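HP0958 (Helicobacter pylori, PDB 3NA7) probably acts as a chaperone-like and post-transcriptional regulatory factor in flagellar biogenesis and export, joining a long coiled-coil hairpin to a zinc-ribbon domain. Local coordinates at residues I20-R31 with V148-Q159. Sequence-based numbering, arbitrary orientation.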
loop_
_atom_site.group_PDB
_atom_site.type_symbol
_atom_site.label_atom_id
_atom_site.label_comp_id
_atom_site.label_asym_id
_atom_site.label_seq_id
_atom_site.Cartn_x
_atom_site.Cartn_y
_atom_site.Cartn_z
ATOM N N ILE A 20 -20.686 -15.412 1.390
ATOM C CA ILE A 20 -20.567 -14.059 1.914
ATOM C C ILE A 20 -19.116 -13.584 1.910
ATOM O O ILE A 20 -18.830 -12.491 1.438
ATOM C CB ILE A 20 -21.186 -13.917 3.313
ATOM C CG1 ILE A 20 -22.696 -14.139 3.218
ATOM C CG2 ILE A 20 -20.827 -12.533 3.915
ATOM C CD1 ILE A 20 -23.449 -14.207 4.510
ATOM N N ASP A 21 -18.199 -14.427 2.365
ATOM C CA ASP A 21 -16.796 -14.034 2.436
ATOM C C ASP A 21 -16.066 -13.914 1.111
ATOM O O ASP A 21 -15.203 -13.059 0.981
ATOM C CB ASP A 21 -16.015 -14.985 3.330
ATOM C CG ASP A 21 -15.917 -14.480 4.754
ATOM O OD1 ASP A 21 -15.097 -13.549 5.000
ATOM O OD2 ASP A 21 -16.652 -15.020 5.617
ATOM N N SER A 22 -16.371 -14.810 0.167
ATOM C CA SER A 22 -15.612 -14.953 -1.080
ATOM C C SER A 22 -16.028 -13.893 -2.106
ATOM O O SER A 22 -15.434 -13.769 -3.188
ATOM C CB SER A 22 -15.763 -16.373 -1.648
ATOM O OG SER A 22 -17.017 -16.536 -2.286
ATOM N N LEU A 23 -17.045 -13.131 -1.726
ATOM C CA LEU A 23 -17.472 -11.950 -2.436
ATOM C C LEU A 23 -16.710 -10.715 -2.034
ATOM O O LEU A 23 -16.872 -9.645 -2.639
ATOM C CB LEU A 23 -18.970 -11.726 -2.210
ATOM C CG LEU A 23 -19.873 -12.682 -3.006
ATOM C CD1 LEU A 23 -21.303 -12.615 -2.500
ATOM C CD2 LEU A 23 -19.829 -12.405 -4.533
ATOM N N GLU A 24 -15.886 -10.831 -1.000
ATOM C CA GLU A 24 -15.039 -9.701 -0.592
ATOM C C GLU A 24 -13.932 -9.381 -1.600
ATOM O O GLU A 24 -13.708 -8.210 -1.908
ATOM C CB GLU A 24 -14.455 -9.924 0.794
ATOM C CG GLU A 24 -15.480 -9.765 1.926
ATOM C CD GLU A 24 -16.265 -8.458 1.837
ATOM O OE1 GLU A 24 -15.638 -7.377 1.637
ATOM O OE2 GLU A 24 -17.513 -8.534 1.956
ATOM N N PRO A 25 -13.202 -10.416 -2.072
ATOM C CA PRO A 25 -12.279 -10.209 -3.199
ATOM C C PRO A 25 -12.988 -9.624 -4.435
ATOM O O PRO A 25 -12.359 -8.886 -5.200
ATOM C CB PRO A 25 -11.747 -11.619 -3.515
ATOM C CG PRO A 25 -12.029 -12.447 -2.326
ATOM C CD PRO A 25 -12.949 -11.699 -1.383
ATOM N N LEU A 26 -14.270 -9.953 -4.619
ATOM C CA LEU A 26 -15.020 -9.474 -5.798
ATOM C C LEU A 26 -15.186 -7.961 -5.743
ATOM O O LEU A 26 -14.990 -7.272 -6.758
ATOM C CB LEU A 26 -16.388 -10.161 -5.939
ATOM C CG LEU A 26 -17.132 -9.928 -7.270
ATOM C CD1 LEU A 26 -16.321 -10.325 -8.506
ATOM C CD2 LEU A 26 -18.515 -10.610 -7.304
ATOM N N ILE A 27 -15.528 -7.445 -4.562
ATOM C CA ILE A 27 -15.663 -6.001 -4.395
ATOM C C ILE A 27 -14.333 -5.315 -4.677
ATOM O O ILE A 27 -14.267 -4.327 -5.435
ATOM C CB ILE A 27 -16.117 -5.610 -2.995
ATOM C CG1 ILE A 27 -17.502 -6.204 -2.710
ATOM C CG2 ILE A 27 -16.088 -4.076 -2.860
ATOM C CD1 ILE A 27 -18.109 -5.780 -1.371
ATOM N N ARG A 28 -13.279 -5.865 -4.076
ATOM C CA ARG A 28 -11.924 -5.389 -4.312
ATOM C C ARG A 28 -11.577 -5.396 -5.817
ATOM O O ARG A 28 -11.055 -4.396 -6.322
ATOM C CB ARG A 28 -10.928 -6.207 -3.488
ATOM C CG ARG A 28 -9.481 -5.710 -3.562
ATOM C CD ARG A 28 -8.562 -6.695 -4.301
ATOM N NE ARG A 28 -8.624 -8.039 -3.714
ATOM C CZ ARG A 28 -8.010 -9.116 -4.204
ATOM N NH1 ARG A 28 -7.256 -9.022 -5.301
ATOM N NH2 ARG A 28 -8.146 -10.290 -3.589
ATOM N N GLU A 29 -11.881 -6.491 -6.528
ATOM C CA GLU A 29 -11.584 -6.575 -7.972
ATOM C C GLU A 29 -12.323 -5.485 -8.734
ATOM O O GLU A 29 -11.742 -4.844 -9.582
ATOM C CB GLU A 29 -11.924 -7.950 -8.591
ATOM C CG GLU A 29 -10.922 -9.103 -8.379
ATOM C CD GLU A 29 -9.457 -8.739 -8.631
ATOM O OE1 GLU A 29 -9.114 -8.171 -9.686
ATOM O OE2 GLU A 29 -8.638 -9.049 -7.752
ATOM N N LYS A 30 -13.598 -5.276 -8.412
ATOM C CA LYS A 30 -14.417 -4.254 -9.040
ATOM C C LYS A 30 -13.832 -2.842 -8.883
ATOM O O LYS A 30 -13.896 -2.053 -9.810
ATOM C CB LYS A 30 -15.833 -4.282 -8.473
ATOM C CG LYS A 30 -16.630 -5.558 -8.751
ATOM C CD LYS A 30 -17.069 -5.645 -10.167
ATOM C CE LYS A 30 -18.069 -6.772 -10.380
ATOM N NZ LYS A 30 -18.244 -6.898 -11.845
ATOM N N ARG A 31 -13.256 -2.572 -7.709
ATOM C CA ARG A 31 -12.629 -1.288 -7.353
ATOM C C ARG A 31 -11.185 -1.116 -7.843
ATOM O O ARG A 31 -10.642 -0.026 -7.772
ATOM C CB ARG A 31 -12.664 -1.078 -5.829
ATOM C CG ARG A 31 -14.078 -1.011 -5.210
ATOM C CD ARG A 31 -14.086 -0.311 -3.856
ATOM N NE ARG A 31 -13.368 0.968 -3.970
ATOM C CZ ARG A 31 -13.937 2.161 -4.150
ATOM N NH1 ARG A 31 -15.265 2.289 -4.209
ATOM N NH2 ARG A 31 -13.173 3.231 -4.274
ATOM N N VAL A 148 -18.673 1.605 -10.733
ATOM C CA VAL A 148 -18.009 0.837 -9.697
ATOM C C VAL A 148 -18.890 0.770 -8.447
ATOM O O VAL A 148 -19.118 -0.319 -7.907
ATOM C CB VAL A 148 -16.625 1.409 -9.360
ATOM C CG1 VAL A 148 -16.138 0.903 -7.968
ATOM C CG2 VAL A 148 -15.651 1.065 -10.449
ATOM N N GLU A 149 -19.403 1.924 -8.016
ATOM C CA GLU A 149 -20.182 2.008 -6.774
ATOM C C GLU A 149 -21.574 1.347 -6.855
ATOM O O GLU A 149 -22.084 0.839 -5.849
ATOM C CB GLU A 149 -20.213 3.451 -6.237
ATOM C CG GLU A 149 -18.779 3.992 -6.005
ATOM C CD GLU A 149 -18.680 5.227 -5.101
ATOM O OE1 GLU A 149 -19.383 6.243 -5.354
ATOM O OE2 GLU A 149 -17.859 5.182 -4.149
ATOM N N ASN A 150 -22.148 1.328 -8.055
ATOM C CA ASN A 150 -23.391 0.611 -8.333
ATOM C C ASN A 150 -23.162 -0.890 -8.290
ATOM O O ASN A 150 -23.950 -1.629 -7.693
ATOM C CB ASN A 150 -23.939 1.014 -9.711
ATOM C CG ASN A 150 -25.212 0.264 -10.082
ATOM O OD1 ASN A 150 -26.187 0.208 -9.309
ATOM N ND2 ASN A 150 -25.213 -0.314 -11.284
ATOM N N GLU A 151 -22.070 -1.323 -8.927
ATOM C CA GLU A 151 -21.629 -2.718 -8.932
ATOM C C GLU A 151 -21.394 -3.247 -7.528
ATOM O O GLU A 151 -21.800 -4.355 -7.209
ATOM C CB GLU A 151 -20.331 -2.864 -9.737
ATOM C CG GLU A 151 -20.511 -2.737 -11.252
ATOM C CD GLU A 151 -20.662 -4.073 -11.957
ATOM O OE1 GLU A 151 -19.901 -4.309 -12.932
ATOM O OE2 GLU A 151 -21.529 -4.879 -11.539
ATOM N N VAL A 152 -20.703 -2.455 -6.717
ATOM C CA VAL A 152 -20.428 -2.787 -5.335
ATOM C C VAL A 152 -21.739 -2.870 -4.528
ATOM O O VAL A 152 -21.942 -3.820 -3.782
ATOM C CB VAL A 152 -19.401 -1.794 -4.707
ATOM C CG1 VAL A 152 -19.286 -1.957 -3.206
ATOM C CG2 VAL A 152 -18.007 -1.980 -5.336
ATOM N N LYS A 153 -22.631 -1.900 -4.703
ATOM C CA LYS A 153 -23.931 -1.932 -4.027
ATOM C C LYS A 153 -24.733 -3.225 -4.321
ATOM O O LYS A 153 -25.250 -3.860 -3.398
ATOM C CB LYS A 153 -24.740 -0.684 -4.363
ATOM C CG LYS A 153 -26.038 -0.526 -3.536
ATOM C CD LYS A 153 -26.776 0.757 -3.913
ATOM C CE LYS A 153 -27.304 0.723 -5.356
ATOM N NZ LYS A 153 -28.562 -0.070 -5.441
ATOM N N ASN A 154 -24.812 -3.621 -5.593
ATOM C CA ASN A 154 -25.449 -4.891 -5.984
ATOM C C ASN A 154 -24.826 -6.108 -5.315
ATOM O O ASN A 154 -25.530 -7.062 -4.998
ATOM C CB ASN A 154 -25.395 -5.097 -7.491
ATOM C CG ASN A 154 -26.315 -4.166 -8.243
ATOM O OD1 ASN A 154 -27.413 -3.863 -7.790
ATOM N ND2 ASN A 154 -25.866 -3.707 -9.413
ATOM N N ILE A 155 -23.507 -6.079 -5.135
ATOM C CA ILE A 155 -22.803 -7.154 -4.458
ATOM C C ILE A 155 -23.132 -7.181 -2.947
ATOM O O ILE A 155 -23.338 -8.260 -2.373
ATOM C CB ILE A 155 -21.276 -7.102 -4.709
ATOM C CG1 ILE A 155 -20.954 -7.383 -6.182
ATOM C CG2 ILE A 155 -20.559 -8.161 -3.869
ATOM C CD1 ILE A 155 -19.534 -6.986 -6.574
ATOM N N LYS A 156 -23.200 -6.007 -2.318
ATOM C CA LYS A 156 -23.621 -5.915 -0.912
ATOM C C LYS A 156 -25.012 -6.515 -0.691
ATOM O O LYS A 156 -25.214 -7.323 0.222
ATOM C CB LYS A 156 -23.607 -4.467 -0.442
ATOM C CG LYS A 156 -22.254 -3.776 -0.585
ATOM C CD LYS A 156 -21.418 -3.836 0.650
ATOM C CE LYS A 156 -20.320 -2.771 0.555
ATOM N NZ LYS A 156 -19.262 -2.948 1.578
ATOM N N GLU A 157 -25.957 -6.143 -1.548
ATOM C CA GLU A 157 -27.318 -6.679 -1.478
ATOM C C GLU A 157 -27.327 -8.197 -1.627
ATOM O O GLU A 157 -28.061 -8.880 -0.906
ATOM C CB GLU A 157 -28.227 -5.981 -2.480
ATOM C CG GLU A 157 -28.247 -4.453 -2.248
ATOM C CD GLU A 157 -28.952 -3.646 -3.344
ATOM O OE1 GLU A 157 -29.232 -2.446 -3.101
ATOM O OE2 GLU A 157 -29.228 -4.196 -4.438
ATOM N N THR A 158 -26.463 -8.739 -2.481
ATOM C CA THR A 158 -26.325 -10.196 -2.542
ATOM C C THR A 158 -25.835 -10.797 -1.192
ATOM O O THR A 158 -26.329 -11.843 -0.764
ATOM C CB THR A 158 -25.467 -10.692 -3.743
ATOM O OG1 THR A 158 -26.004 -10.177 -4.968
ATOM C CG2 THR A 158 -25.514 -12.206 -3.843
ATOM N N GLN A 159 -24.881 -10.155 -0.527
ATOM C CA GLN A 159 -24.401 -10.696 0.744
ATOM C C GLN A 159 -25.525 -10.690 1.776
ATOM O O GLN A 159 -25.634 -11.623 2.543
ATOM C CB GLN A 159 -23.139 -9.991 1.256
ATOM C CG GLN A 159 -21.899 -10.222 0.360
ATOM C CD GLN A 159 -20.672 -9.430 0.832
ATOM O OE1 GLN A 159 -20.642 -8.198 0.759
ATOM N NE2 GLN A 159 -19.656 -10.140 1.323
#
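In the antiparallel coiled-coil hairpin of HP0958, Ile27 is a knob in a hole formed by Val152, Ile155, Lys156 and Gln159. The axes of the short helical segments 24-31 and 148-159, antiparallel at 172°, come within 9.6 Å. Both branches of Ile27 are used: CG2 lies 3.8 Å from Val152 CG2, while CG1, beside the backbone N (chi1 -62°), slides past Ile155 and meets its CG2 at 3.8 Å. The other branch of Ile155 ends with CD1 touching both Leu26 CD2 and Lys30 CG. Gln159 stretches beyond its CG across the break between helices 4-22 and 24-85. Its NE2 bonds Glu24 OE2 at 2.8 Å, nearly straight (166°), in the amide plane, reaching the carboxylate on its anti side and somewhat out of its plane; a doubtful second bond, NE2 to Ile20 O, is modelled at only 2.5 Å. Along the flanks, Lys30 and Glu151 cross at about a right angle in a salt bridge whose hydrogen bond, Lys30 NZ to Glu151 OE1, is weak (3.3 Å). Arg31 packs its CG on Val148 CG1 (3.9 Å) and turns its guanidinium edge to Glu149 in a long salt bridge, its stronger partner being Asp35. An aliphatic seam thus joins the helices between loose charge pairs, whereas the Gln159 amide may bridge the helix break, though of its two bonds only that to Glu24 has normal geometry.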